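Local coordinates for oxidoreductase, NAD-binding/iron-sulfur cluster-binding protein (Nitratireductor pacificus pht-3B, PDB 6ZXX) that binds cob(II)alamin and two [4Fe-4S] clusters, a cofactor set consistent with a reductive dehalogenase of the corrinoid iron-sulfur type, at residues E108-S113 with Y241-D246; A143-V148 with F232-V237; E433-A438 with R590-C595; C539-K544 with A618-I623. All blocks are in the same frame, centred on the assembly; numbering follows the deposited sequence.

The four contacts form two pairs. Contacts 1 and 2 lie on the same side of the chain's centre, their own centres about 13 Å apart; they touch where L110 CG packs 4.0 Å from L144 CD1, so the helix of contact 1 leans on the strand pair of contact 2. Both are remote from the cofactors. Contacts 3 and 4, with centres about 18 Å apart, belong to the iron-sulfur part and share one cluster, which receives C595 from contact 3 and C539 and C542 from contact 4. Contact 3 also reaches the second cluster through C591, and its M592 side chain comes within about 4 Å of the cobalamin. Contacts 2 and 4 are about 44 Å apart, centre to centre.

Contact 1 (E108-S113 with Y241-D246); sequences ENLKAS and YALAAD
K111 and D246 reach toward each other from opposite directions and close a salt bridge. The lysine leaves the helix with CG beside the backbone N (chi1 -72°) and then runs extended, which carries the ammonium out from the helix to the loop. There K111 NZ lies 2.9 Å from D246 OD2, on the syn side of that oxygen and 21° out of the carboxylate plane. The second branch of the fork is weaker: K111 NZ to D246 OD1 measures 3.0 Å and the bond is only marginal. D246 OD2 also accepts weakly from the backbone N of I124, so the carboxylate faces both the lysine and the neighbouring strand.

The apolar half of the contact is turned differently. L110 and L243 cross at about a right angle, with L110 CD2 3.8 Å from L243 CD1, so one methyl of L110 meets the forked end of the other leucine. The same methyl sits at the edge of the Y241 ring, near its plane, 4.4 Å from CE2; the ring also meets that of F192. These side chains join helix 103-116 to the loop leaving strand 232-239, an inner strand of a four-stranded antiparallel sheet. L110 continues onto Y186 and V187 of helix 168-189, while L243 also packs on I124 of edge strand 121-126.

Along the helix, N109 O takes two donors from opposite faces of its carbonyl plane: S113 OG at 2.8 Å and S113 N at 2.9 Å. At the loop, R106 NH1 binds the carbonyl oxygen of A242.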
loop_
_atom_site.group_PDB
_atom_site.type_symbol
_atom_site.label_atom_id
_atom_site.label_comp_id
_atom_site.label_asym_id
_atom_site.label_seq_id
_atom_site.Cartn_x
_atom_site.Cartn_y
_atom_site.Cartn_z
ATOM N N GLU A 108 -18.979 -12.793 2.824
ATOM C CA GLU A 108 -17.757 -12.704 3.608
ATOM C C GLU A 108 -16.569 -12.257 2.781
ATOM O O GLU A 108 -15.806 -11.356 3.171
ATOM C CB GLU A 108 -17.460 -14.054 4.236
ATOM C CG GLU A 108 -18.374 -14.341 5.396
ATOM C CD GLU A 108 -18.426 -15.801 5.793
ATOM O OE1 GLU A 108 -17.568 -16.593 5.334
ATOM O OE2 GLU A 108 -19.353 -16.133 6.586
ATOM N N ASN A 109 -16.427 -12.862 1.618
ATOM C CA ASN A 109 -15.317 -12.527 0.720
ATOM C C ASN A 109 -15.338 -11.075 0.198
ATOM O O ASN A 109 -14.297 -10.433 0.038
ATOM C CB ASN A 109 -15.315 -13.481 -0.453
ATOM C CG ASN A 109 -14.374 -13.046 -1.540
ATOM O OD1 ASN A 109 -13.135 -13.229 -1.449
ATOM N ND2 ASN A 109 -14.951 -12.443 -2.570
ATOM N N LEU A 110 -16.536 -10.565 -0.041
ATOM C CA LEU A 110 -16.693 -9.229 -0.565
ATOM C C LEU A 110 -16.549 -8.199 0.524
ATOM O O LEU A 110 -15.948 -7.129 0.318
ATOM C CB LEU A 110 -18.039 -9.127 -1.260
ATOM C CG LEU A 110 -18.183 -8.067 -2.365
ATOM C CD1 LEU A 110 -17.081 -8.059 -3.414
ATOM C CD2 LEU A 110 -19.554 -8.252 -3.009
ATOM N N LYS A 111 -17.109 -8.477 1.689
ATOM C CA LYS A 111 -16.821 -7.623 2.855
ATOM C C LYS A 111 -15.318 -7.579 3.151
ATOM O O LYS A 111 -14.778 -6.559 3.472
ATOM C CB LYS A 111 -17.543 -8.127 4.100
ATOM C CG LYS A 111 -19.020 -7.913 4.086
ATOM C CD LYS A 111 -19.477 -8.275 5.468
ATOM C CE LYS A 111 -20.987 -8.253 5.552
ATOM N NZ LYS A 111 -21.411 -8.325 6.966
ATOM N N ALA A 112 -14.672 -8.720 3.126
ATOM C CA ALA A 112 -13.258 -8.777 3.391
ATOM C C ALA A 112 -12.484 -7.974 2.352
ATOM O O ALA A 112 -11.496 -7.320 2.673
ATOM C CB ALA A 112 -12.806 -10.228 3.406
ATOM N N SER A 113 -12.900 -8.094 1.081
ATOM C CA SER A 113 -12.292 -7.346 -0.050
ATOM C C SER A 113 -12.385 -5.863 0.191
ATOM O O SER A 113 -11.442 -5.116 -0.038
ATOM C CB SER A 113 -13.016 -7.690 -1.368
ATOM O OG SER A 113 -12.779 -9.017 -1.772
ATOM N N TYR A 241 -24.876 -10.785 -8.516
ATOM C CA TYR A 241 -24.135 -11.778 -7.671
ATOM C C TYR A 241 -24.803 -11.866 -6.299
ATOM O O TYR A 241 -24.758 -10.904 -5.496
ATOM C CB TYR A 241 -22.709 -11.292 -7.558
ATOM C CG TYR A 241 -21.678 -12.091 -6.827
ATOM C CD1 TYR A 241 -21.301 -13.338 -7.234
ATOM C CD2 TYR A 241 -20.933 -11.475 -5.821
ATOM C CE1 TYR A 241 -20.238 -13.995 -6.602
ATOM C CE2 TYR A 241 -19.879 -12.093 -5.190
ATOM C CZ TYR A 241 -19.522 -13.344 -5.573
ATOM O OH TYR A 241 -18.457 -13.932 -4.898
ATOM N N ALA A 242 -25.469 -12.987 -6.052
ATOM C CA ALA A 242 -26.276 -13.132 -4.838
ATOM C C ALA A 242 -25.387 -13.181 -3.582
ATOM O O ALA A 242 -24.362 -13.898 -3.530
ATOM C CB ALA A 242 -27.149 -14.385 -4.912
ATOM N N LEU A 243 -25.811 -12.420 -2.574
ATOM C CA LEU A 243 -25.061 -12.255 -1.322
ATOM C C LEU A 243 -25.982 -12.396 -0.117
ATOM O O LEU A 243 -27.114 -11.902 -0.133
ATOM C CB LEU A 243 -24.457 -10.844 -1.257
ATOM C CG LEU A 243 -23.478 -10.472 -2.353
ATOM C CD1 LEU A 243 -23.197 -8.976 -2.361
ATOM C CD2 LEU A 243 -22.218 -11.262 -2.136
ATOM N N ALA A 244 -25.461 -12.986 0.955
ATOM C CA ALA A 244 -26.168 -12.970 2.248
ATOM C C ALA A 244 -26.253 -11.543 2.755
ATOM O O ALA A 244 -25.238 -10.838 2.826
ATOM C CB ALA A 244 -25.470 -13.869 3.260
ATOM N N ALA A 245 -27.464 -11.125 3.103
ATOM C CA ALA A 245 -27.697 -9.777 3.604
ATOM C C ALA A 245 -27.511 -9.630 5.143
ATOM O O ALA A 245 -27.594 -10.592 5.927
ATOM C CB ALA A 245 -29.077 -9.307 3.191
ATOM N N ASP A 246 -27.301 -8.374 5.540
ATOM C CA ASP A 246 -27.159 -7.945 6.932
ATOM C C ASP A 246 -28.457 -7.352 7.434
ATOM O O ASP A 246 -29.430 -7.243 6.671
ATOM C CB ASP A 246 -26.017 -6.918 7.035
ATOM C CG ASP A 246 -24.656 -7.559 6.784
ATOM O OD1 ASP A 246 -24.372 -8.580 7.421
ATOM O OD2 ASP A 246 -23.862 -7.093 5.956
#

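Contact 2 (A143-V148 with F232-V237)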
loop_
_atom_site.group_PDB
_atom_site.type_symbol
_atom_site.label_atom_id
_atom_site.label_comp_id
_atom_site.label_asym_id
_atom_site.label_seq_id
_atom_site.Cartn_x
_atom_site.Cartn_y
_atom_site.Cartn_z
ATOM N N ALA A 143 -26.984 -5.207 -2.907
ATOM C CA ALA A 143 -26.037 -4.105 -2.765
ATOM C C ALA A 143 -24.985 -4.374 -1.685
ATOM O O ALA A 143 -25.297 -4.774 -0.543
ATOM C CB ALA A 143 -26.790 -2.824 -2.436
ATOM N N LEU A 144 -23.745 -4.161 -2.051
ATOM C CA LEU A 144 -22.674 -4.071 -1.085
ATOM C C LEU A 144 -22.511 -2.600 -0.719
ATOM O O LEU A 144 -22.087 -1.794 -1.553
ATOM C CB LEU A 144 -21.348 -4.579 -1.655
ATOM C CG LEU A 144 -20.229 -4.447 -0.609
ATOM C CD1 LEU A 144 -20.075 -5.718 0.202
ATOM C CD2 LEU A 144 -18.892 -4.127 -1.227
ATOM N N VAL A 145 -22.806 -2.264 0.545
ATOM C CA VAL A 145 -22.738 -0.905 0.990
ATOM C C VAL A 145 -21.544 -0.756 1.900
ATOM O O VAL A 145 -21.325 -1.577 2.784
ATOM C CB VAL A 145 -24.019 -0.472 1.729
ATOM C CG1 VAL A 145 -24.031 1.046 1.889
ATOM C CG2 VAL A 145 -25.242 -0.929 0.974
ATOM N N PHE A 146 -20.751 0.293 1.673
ATOM C CA PHE A 146 -19.600 0.578 2.520
ATOM C C PHE A 146 -19.470 2.065 2.825
ATOM O O PHE A 146 -19.889 2.917 2.052
ATOM C CB PHE A 146 -18.309 0.033 1.926
ATOM C CG PHE A 146 -17.878 0.739 0.685
ATOM C CD1 PHE A 146 -18.315 0.290 -0.539
ATOM C CD2 PHE A 146 -17.004 1.826 0.739
ATOM C CE1 PHE A 146 -17.937 0.931 -1.712
ATOM C CE2 PHE A 146 -16.608 2.456 -0.425
ATOM C CZ PHE A 146 -17.082 2.019 -1.653
ATOM N N ALA A 147 -18.943 2.366 4.002
ATOM C CA ALA A 147 -18.672 3.755 4.391
ATOM C C ALA A 147 -17.188 3.934 4.556
ATOM O O ALA A 147 -16.468 3.004 4.951
ATOM C CB ALA A 147 -19.393 4.116 5.698
ATOM N N VAL A 148 -16.719 5.123 4.202
ATOM C CA VAL A 148 -15.314 5.551 4.451
ATOM C C VAL A 148 -15.391 6.776 5.384
ATOM O O VAL A 148 -16.079 7.747 5.058
ATOM C CB VAL A 148 -14.531 5.876 3.142
ATOM C CG1 VAL A 148 -13.198 6.504 3.443
ATOM C CG2 VAL A 148 -14.319 4.617 2.284
ATOM N N PHE A 232 -18.615 10.678 7.474
ATOM C CA PHE A 232 -18.248 9.668 6.481
ATOM C C PHE A 232 -19.010 9.901 5.170
ATOM O O PHE A 232 -19.879 10.791 5.073
ATOM C CB PHE A 232 -18.573 8.266 7.003
ATOM C CG PHE A 232 -20.036 8.033 7.142
ATOM C CD1 PHE A 232 -20.691 8.405 8.328
ATOM C CD2 PHE A 232 -20.773 7.526 6.060
ATOM C CE1 PHE A 232 -22.028 8.228 8.441
ATOM C CE2 PHE A 232 -22.127 7.339 6.182
ATOM C CZ PHE A 232 -22.757 7.698 7.371
ATOM N N ARG A 233 -18.616 9.119 4.173
ATOM C CA ARG A 233 -19.243 9.096 2.858
ATOM C C ARG A 233 -19.416 7.660 2.465
ATOM O O ARG A 233 -18.721 6.799 2.997
ATOM C CB ARG A 233 -18.426 9.834 1.798
ATOM C CG ARG A 233 -18.172 11.299 2.115
ATOM C CD ARG A 233 -19.437 12.138 2.204
ATOM N NE ARG A 233 -19.929 12.468 0.876
ATOM C CZ ARG A 233 -20.890 13.333 0.577
ATOM N NH1 ARG A 233 -21.509 14.037 1.494
ATOM N NH2 ARG A 233 -21.219 13.491 -0.689
ATOM N N LEU A 234 -20.317 7.427 1.507
ATOM C CA LEU A 234 -20.709 6.075 1.066
ATOM C C LEU A 234 -20.238 5.708 -0.347
ATOM O O LEU A 234 -20.173 6.506 -1.289
ATOM C CB LEU A 234 -22.250 5.901 1.049
ATOM C CG LEU A 234 -23.216 5.665 2.222
ATOM C CD1 LEU A 234 -22.560 4.895 3.384
ATOM C CD2 LEU A 234 -23.822 6.966 2.675
ATOM N N GLY A 235 -20.042 4.416 -0.494
ATOM C CA GLY A 235 -20.024 3.771 -1.800
ATOM C C GLY A 235 -20.925 2.540 -1.783
ATOM O O GLY A 235 -21.226 1.953 -0.729
ATOM N N VAL A 236 -21.376 2.164 -2.970
ATOM C CA VAL A 236 -22.232 0.963 -3.168
ATOM C C VAL A 236 -21.796 0.212 -4.412
ATOM O O VAL A 236 -21.408 0.812 -5.409
ATOM C CB VAL A 236 -23.745 1.329 -3.323
ATOM C CG1 VAL A 236 -24.602 0.094 -3.576
ATOM C CG2 VAL A 236 -24.242 2.034 -2.058
ATOM N N VAL A 237 -21.876 -1.097 -4.347
ATOM C CA VAL A 237 -21.780 -1.930 -5.542
ATOM C C VAL A 237 -23.074 -2.732 -5.579
ATOM O O VAL A 237 -23.341 -3.495 -4.666
ATOM C CB VAL A 237 -20.610 -2.908 -5.482
ATOM C CG1 VAL A 237 -20.640 -3.842 -6.672
ATOM C CG2 VAL A 237 -19.306 -2.145 -5.429
#
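F146 and G235 face each other as a hydrogen-bonded pair, one of three in this antiparallel ladder. F146 N meets G235 O at 3.0 Å, nearly straight (174°), and G235 N returns a bond to F146 O. L144 with V237 and V148 with R233 repeat the reciprocal pattern; L144 N to V237 O is the shortest, 2.7 Å. Between them, CA-H...O contacts such as V236 CA to L144 O (3.2 Å) supplement these bonds.

The aromatic contact is a CH-pi interaction. A chi1 of 68° sets the F146 ring between its own backbone N and carbonyl carbon and folds it across the strand, with G235 CA 3.7 Å from the ring centroid, over the face. A CB on G235 would run into F146 CZ. Replacing F146 with an alanine would probably leave G235 without its aromatic lid and open a gap toward I179.

Apolar packing fills the other face: V145 CG1 lies beside V236 CG2 at 4.1 Å, and A147 CB meets F232 CD2 at 3.7 Å. Helix 206-212 covers this face and helix 168-189 the one with L144, F146 and V148, typical of inner strands of a four-stranded antiparallel sheet with helices on both faces.

Contact 3 (E433-A438 with R590-C595). With SF4 (iron/sulfur cluster), chain E; SF4 (iron/sulfur cluster), chain D.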
loop_
_atom_site.group_PDB
_atom_site.type_symbol
_atom_site.label_atom_id
_atom_site.label_comp_id
_atom_site.label_asym_id
_atom_site.label_seq_id
_atom_site.Cartn_x
_atom_site.Cartn_y
_atom_site.Cartn_z
ATOM N N GLU A 433 -2.765 -8.423 8.229
ATOM C CA GLU A 433 -3.728 -9.525 8.440
ATOM C C GLU A 433 -3.892 -10.406 7.202
ATOM O O GLU A 433 -3.853 -11.633 7.293
ATOM C CB GLU A 433 -5.096 -9.003 8.874
ATOM C CG GLU A 433 -5.154 -8.590 10.360
ATOM C CD GLU A 433 -4.467 -7.254 10.663
ATOM O OE1 GLU A 433 -4.284 -6.460 9.679
ATOM O OE2 GLU A 433 -4.152 -6.979 11.864
ATOM N N THR A 434 -4.060 -9.782 6.050
ATOM C CA THR A 434 -4.115 -10.529 4.801
ATOM C C THR A 434 -2.837 -11.372 4.596
ATOM O O THR A 434 -2.899 -12.559 4.288
ATOM C CB THR A 434 -4.313 -9.605 3.598
ATOM O OG1 THR A 434 -5.468 -8.793 3.792
ATOM C CG2 THR A 434 -4.449 -10.399 2.336
ATOM N N MET A 435 -1.698 -10.745 4.797
ATOM C CA MET A 435 -0.434 -11.411 4.600
ATOM C C MET A 435 -0.186 -12.528 5.568
ATOM O O MET A 435 0.594 -13.448 5.286
ATOM C CB MET A 435 0.729 -10.419 4.722
ATOM C CG MET A 435 1.962 -10.879 3.947
ATOM S SD MET A 435 3.238 -9.608 3.804
ATOM C CE MET A 435 2.565 -8.377 2.683
ATOM N N GLU A 436 -0.796 -12.407 6.745
ATOM C CA GLU A 436 -0.706 -13.451 7.783
ATOM C C GLU A 436 -1.373 -14.752 7.336
ATOM O O GLU A 436 -0.896 -15.823 7.643
ATOM C CB GLU A 436 -1.255 -12.932 9.150
ATOM C CG GLU A 436 -0.436 -13.296 10.409
ATOM C CD GLU A 436 1.077 -13.513 10.202
ATOM O OE1 GLU A 436 1.792 -12.698 9.578
ATOM O OE2 GLU A 436 1.550 -14.568 10.667
ATOM N N GLY A 437 -2.463 -14.636 6.598
ATOM C CA GLY A 437 -3.165 -15.808 6.054
ATOM C C GLY A 437 -2.564 -16.346 4.750
ATOM O O GLY A 437 -2.927 -17.413 4.291
ATOM N N ALA A 438 -1.653 -15.597 4.160
ATOM C CA ALA A 438 -1.142 -15.882 2.846
ATOM C C ALA A 438 0.142 -16.630 2.936
ATOM O O ALA A 438 0.812 -16.602 3.928
ATOM C CB ALA A 438 -0.927 -14.578 2.051
ATOM N N ARG A 590 6.928 -13.070 -0.047
ATOM C CA ARG A 590 7.016 -13.934 1.079
ATOM C C ARG A 590 8.011 -13.390 2.091
ATOM O O ARG A 590 7.851 -13.582 3.302
ATOM C CB ARG A 590 7.389 -15.341 0.602
ATOM C CG ARG A 590 7.642 -16.325 1.726
ATOM C CD ARG A 590 7.502 -17.788 1.317
ATOM N NE ARG A 590 7.781 -18.681 2.447
ATOM C CZ ARG A 590 6.907 -18.978 3.403
ATOM N NH1 ARG A 590 5.671 -18.472 3.386
ATOM N NH2 ARG A 590 7.274 -19.762 4.406
ATOM N N CYS A 591 9.040 -12.699 1.590
ATOM C CA CYS A 591 10.140 -12.181 2.400
ATOM C C CYS A 591 9.663 -11.131 3.384
ATOM O O CYS A 591 10.148 -11.083 4.547
ATOM C CB CYS A 591 11.241 -11.637 1.524
ATOM S SG CYS A 591 10.699 -10.547 0.188
ATOM N N MET A 592 8.702 -10.311 2.951
ATOM C CA MET A 592 8.060 -9.347 3.868
ATOM C C MET A 592 7.247 -10.046 4.946
ATOM O O MET A 592 7.231 -9.658 6.099
ATOM C CB MET A 592 7.124 -8.450 3.119
ATOM C CG MET A 592 7.774 -7.568 2.091
ATOM S SD MET A 592 6.553 -6.513 1.314
ATOM C CE MET A 592 5.662 -7.765 0.399
ATOM N N LYS A 593 6.551 -11.096 4.533
ATOM C CA LYS A 593 5.736 -11.876 5.425
ATOM C C LYS A 593 6.545 -12.505 6.564
ATOM O O LYS A 593 6.122 -12.519 7.718
ATOM C CB LYS A 593 5.021 -12.980 4.611
ATOM C CG LYS A 593 4.076 -13.820 5.477
ATOM C CD LYS A 593 3.632 -15.114 4.824
ATOM C CE LYS A 593 3.147 -16.052 5.950
ATOM N NZ LYS A 593 1.683 -16.017 6.229
ATOM N N MET A 594 7.718 -13.027 6.244
ATOM C CA MET A 594 8.459 -13.909 7.183
ATOM C C MET A 594 9.384 -13.161 8.159
ATOM O O MET A 594 9.892 -13.706 9.136
ATOM C CB MET A 594 9.249 -14.953 6.405
ATOM C CG MET A 594 8.365 -15.846 5.543
ATOM S SD MET A 594 6.971 -16.621 6.401
ATOM C CE MET A 594 7.827 -17.811 7.442
ATOM N N CYS A 595 9.527 -11.866 7.926
ATOM C CA CYS A 595 10.408 -11.028 8.740
ATOM C C CYS A 595 9.841 -10.825 10.118
ATOM O O CYS A 595 8.657 -10.555 10.264
ATOM C CB CYS A 595 10.570 -9.657 8.064
ATOM S SG CYS A 595 11.630 -8.529 8.953
HETATM FE FE1 SF4 E . 11.643 -12.255 -4.336
HETATM FE FE2 SF4 E . 9.613 -13.873 -3.160
HETATM FE FE3 SF4 E . 11.147 -11.945 -1.525
HETATM FE FE4 SF4 E . 12.356 -14.307 -2.567
HETATM S S1 SF4 E . 10.672 -14.100 -1.304
HETATM S S2 SF4 E . 12.956 -12.262 -2.615
HETATM S S3 SF4 E . 11.305 -14.408 -4.432
HETATM S S4 SF4 E . 9.865 -11.747 -3.253
HETATM FE FE1 SF4 D . 15.542 -10.591 6.888
HETATM FE FE2 SF4 D . 15.661 -10.992 9.686
HETATM FE FE3 SF4 D . 13.693 -9.153 8.576
HETATM FE FE4 SF4 D . 16.480 -8.587 8.621
HETATM S S1 SF4 D . 15.090 -8.973 10.239
HETATM S S2 SF4 D . 15.058 -8.512 6.998
HETATM S S3 SF4 D . 17.159 -10.543 8.247
HETATM S S4 SF4 D . 14.018 -11.239 8.307
HETATM O O HOH W 1 4.676 -13.003 10.251
#
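K593 brings its ammonium into the carbonyl plane of M435, where NZ sits on a lone pair of M435 O at 2.9 Å; beside this, the R590 guanidinium carries M594 SD over one face, 3.4 Å above its plane and offset toward the rim. The E436 carboxylate joins in through a water that donates to E436 OE1 and to K593 O.

With CG anti to the backbone N (chi1 -177°) the lysine heads for the end of helix 433-437, and a bend at chi4 turns NZ toward M435 O in the helix's last turn and A438 O just beyond. A438 O is met almost end-on, but the modelled 2.5 Å to K593 NZ is doubtfully short. M435 slides past the lysine in the opposite direction, M435 CG 3.8 Å from K593 CB, and its methyl CE meets M592 CE at 3.9 Å, the two side chains crossing at about a right angle.

Behind this interface, C591 SG binds iron of one cluster at 2.3 Å from FE3, C595 SG binds iron of the other, and M592 touches the cobalamin. The buried ammonium lies at the helix's C-terminal end, whose partial negative charge would probably stabilise it, as would E436 OE2, 4.7 Å from K593 NZ.

Contact 4 (C539-K544 with A618-I623). With SF4 (iron/sulfur cluster), chain D.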
loop_
_atom_site.group_PDB
_atom_site.type_symbol
_atom_site.label_atom_id
_atom_site.label_comp_id
_atom_site.label_asym_id
_atom_site.label_seq_id
_atom_site.Cartn_x
_atom_site.Cartn_y
_atom_site.Cartn_z
ATOM N N CYS A 539 19.716 -7.503 11.598
ATOM C CA CYS A 539 19.818 -8.342 10.386
ATOM C C CYS A 539 21.097 -9.160 10.345
ATOM O O CYS A 539 21.104 -10.231 9.754
ATOM C CB CYS A 539 19.688 -7.522 9.088
ATOM S SG CYS A 539 17.995 -6.983 8.665
ATOM N N ASN A 540 22.179 -8.654 10.915
ATOM C CA ASN A 540 23.434 -9.415 10.992
ATOM C C ASN A 540 23.292 -10.720 11.724
ATOM O O ASN A 540 24.001 -11.681 11.389
ATOM C CB ASN A 540 24.601 -8.590 11.569
ATOM C CG ASN A 540 25.206 -7.616 10.505
ATOM O OD1 ASN A 540 25.278 -7.916 9.284
ATOM N ND2 ASN A 540 25.618 -6.430 10.961
ATOM N N GLN A 541 22.342 -10.809 12.656
ATOM C CA GLN A 541 22.124 -12.079 13.347
ATOM C C GLN A 541 20.804 -12.752 13.037
ATOM O O GLN A 541 20.386 -13.656 13.739
ATOM C CB GLN A 541 22.340 -11.932 14.854
ATOM C CG GLN A 541 21.847 -10.644 15.445
ATOM C CD GLN A 541 22.346 -10.418 16.854
ATOM O OE1 GLN A 541 22.651 -11.367 17.616
ATOM N NE2 GLN A 541 22.362 -9.166 17.242
ATOM N N CYS A 542 20.162 -12.351 11.964
ATOM C CA CYS A 542 18.916 -12.985 11.525
ATOM C C CYS A 542 19.115 -13.448 10.075
ATOM O O CYS A 542 19.914 -12.882 9.351
ATOM C CB CYS A 542 17.776 -11.973 11.609
ATOM S SG CYS A 542 16.115 -12.548 11.204
ATOM N N ARG A 543 18.431 -14.525 9.674
ATOM C CA ARG A 543 18.443 -15.039 8.279
ATOM C C ARG A 543 17.056 -15.497 7.827
ATOM O O ARG A 543 16.936 -16.222 6.853
ATOM C CB ARG A 543 19.371 -16.255 8.189
ATOM C CG ARG A 543 20.791 -16.026 8.648
ATOM C CD ARG A 543 21.510 -15.134 7.654
ATOM N NE ARG A 543 22.941 -14.980 7.923
ATOM C CZ ARG A 543 23.461 -14.238 8.906
ATOM N NH1 ARG A 543 22.700 -13.596 9.793
ATOM N NH2 ARG A 543 24.767 -14.150 9.033
ATOM N N LYS A 544 15.999 -15.073 8.507
ATOM C CA LYS A 544 14.721 -15.713 8.330
ATOM C C LYS A 544 14.187 -15.553 6.933
ATOM O O LYS A 544 13.708 -16.509 6.309
ATOM C CB LYS A 544 13.721 -15.213 9.376
ATOM C CG LYS A 544 12.388 -15.929 9.331
ATOM C CD LYS A 544 11.635 -15.837 10.641
ATOM C CE LYS A 544 10.311 -16.572 10.508
ATOM N NZ LYS A 544 9.691 -16.632 11.865
ATOM N N ALA A 618 18.913 -8.306 23.749
ATOM C CA ALA A 618 17.680 -9.125 23.516
ATOM C C ALA A 618 17.446 -9.623 22.068
ATOM O O ALA A 618 16.545 -10.434 21.824
ATOM C CB ALA A 618 16.458 -8.344 23.973
ATOM N N ARG A 619 18.197 -9.088 21.106
ATOM C CA ARG A 619 17.871 -9.261 19.683
ATOM C C ARG A 619 17.971 -10.684 19.272
ATOM O O ARG A 619 17.057 -11.204 18.605
ATOM C CB ARG A 619 18.794 -8.436 18.799
ATOM C CG ARG A 619 18.546 -6.980 18.997
ATOM C CD ARG A 619 19.523 -6.108 18.238
ATOM N NE ARG A 619 19.108 -4.714 18.442
ATOM C CZ ARG A 619 19.904 -3.676 18.401
ATOM N NH1 ARG A 619 21.186 -3.817 18.168
ATOM N NH2 ARG A 619 19.405 -2.482 18.633
ATOM N N ALA A 620 19.058 -11.338 19.668
ATOM C CA ALA A 620 19.227 -12.784 19.339
ATOM C C ALA A 620 18.050 -13.683 19.812
ATOM O O ALA A 620 17.645 -14.605 19.130
ATOM C CB ALA A 620 20.522 -13.287 19.927
ATOM N N ALA A 621 17.551 -13.396 20.998
ATOM C CA ALA A 621 16.492 -14.131 21.637
ATOM C C ALA A 621 15.179 -13.879 20.907
ATOM O O ALA A 621 14.337 -14.766 20.778
ATOM C CB ALA A 621 16.375 -13.678 23.097
ATOM N N ILE A 622 14.974 -12.632 20.517
ATOM C CA ILE A 622 13.781 -12.241 19.774
ATOM C C ILE A 622 13.765 -12.927 18.416
ATOM O O ILE A 622 12.753 -13.428 17.932
ATOM C CB ILE A 622 13.723 -10.696 19.619
ATOM C CG1 ILE A 622 13.344 -10.095 20.971
ATOM C CG2 ILE A 622 12.686 -10.271 18.574
ATOM C CD1 ILE A 622 13.291 -8.590 21.000
ATOM N N ILE A 623 14.907 -12.906 17.769
ATOM C CA ILE A 623 15.051 -13.592 16.489
ATOM C C ILE A 623 14.707 -15.078 16.599
ATOM O O ILE A 623 13.972 -15.625 15.764
ATOM C CB ILE A 623 16.485 -13.434 15.960
ATOM C CG1 ILE A 623 16.726 -11.979 15.580
ATOM C CG2 ILE A 623 16.702 -14.343 14.779
ATOM C CD1 ILE A 623 18.172 -11.648 15.393
HETATM FE FE1 SF4 D . 15.542 -10.591 6.888
HETATM FE FE2 SF4 D . 15.661 -10.992 9.686
HETATM FE FE3 SF4 D . 13.693 -9.153 8.576
HETATM FE FE4 SF4 D . 16.480 -8.587 8.621
HETATM S S1 SF4 D . 15.090 -8.973 10.239
HETATM S S2 SF4 D . 15.058 -8.512 6.998
HETATM S S3 SF4 D . 17.159 -10.543 8.247
HETATM S S4 SF4 D . 14.018 -11.239 8.307
#
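R543 NH1 grips two carbonyls of the loop that carries Q541 and C542 against I623, lying 2.8 Å from N540 O and 2.9 Å from C542 O. It stands above both carbonyl planes, about 63° out of that of N540, while N540 O lies in the guanidinium plane. Both bonds stay within the loop, tying R543 to the backbone of the residues next to Q541.

Across the interface the contact is carried by van der Waals touches, to which I623 and Q541 contribute about equally. The chi1 of I623, -68°, puts CG1 beside the backbone N, and the extended branch ends with CD1 3.4 Å from Q541 O and 3.8 Å from C542 CB. I623 CG2 lies 4.0 Å from C542 SG. The Q541 side chain crosses I623 at about a right angle and spreads its amide along the helix, OE1 3.7 Å from A620 CB and NE2 near R619 CB; NE2 also has a weak bond to D537 O. R619 turns its charged end away to a salt bridge with D537. With an alanine in place of I623, C542 would probably lose its apolar cover and a gap would open under the Q541 carbonyl.

C539 SG and C542 SG each bind iron at 2.2 Å, to FE4 and FE2, and K544 N directs a weak N-H...S bond to C542 SG. With C545 following and C595 coming from the second motif, this is the CxxCxxCxxxCP binding loop of a bacterial-type dicluster ferredoxin.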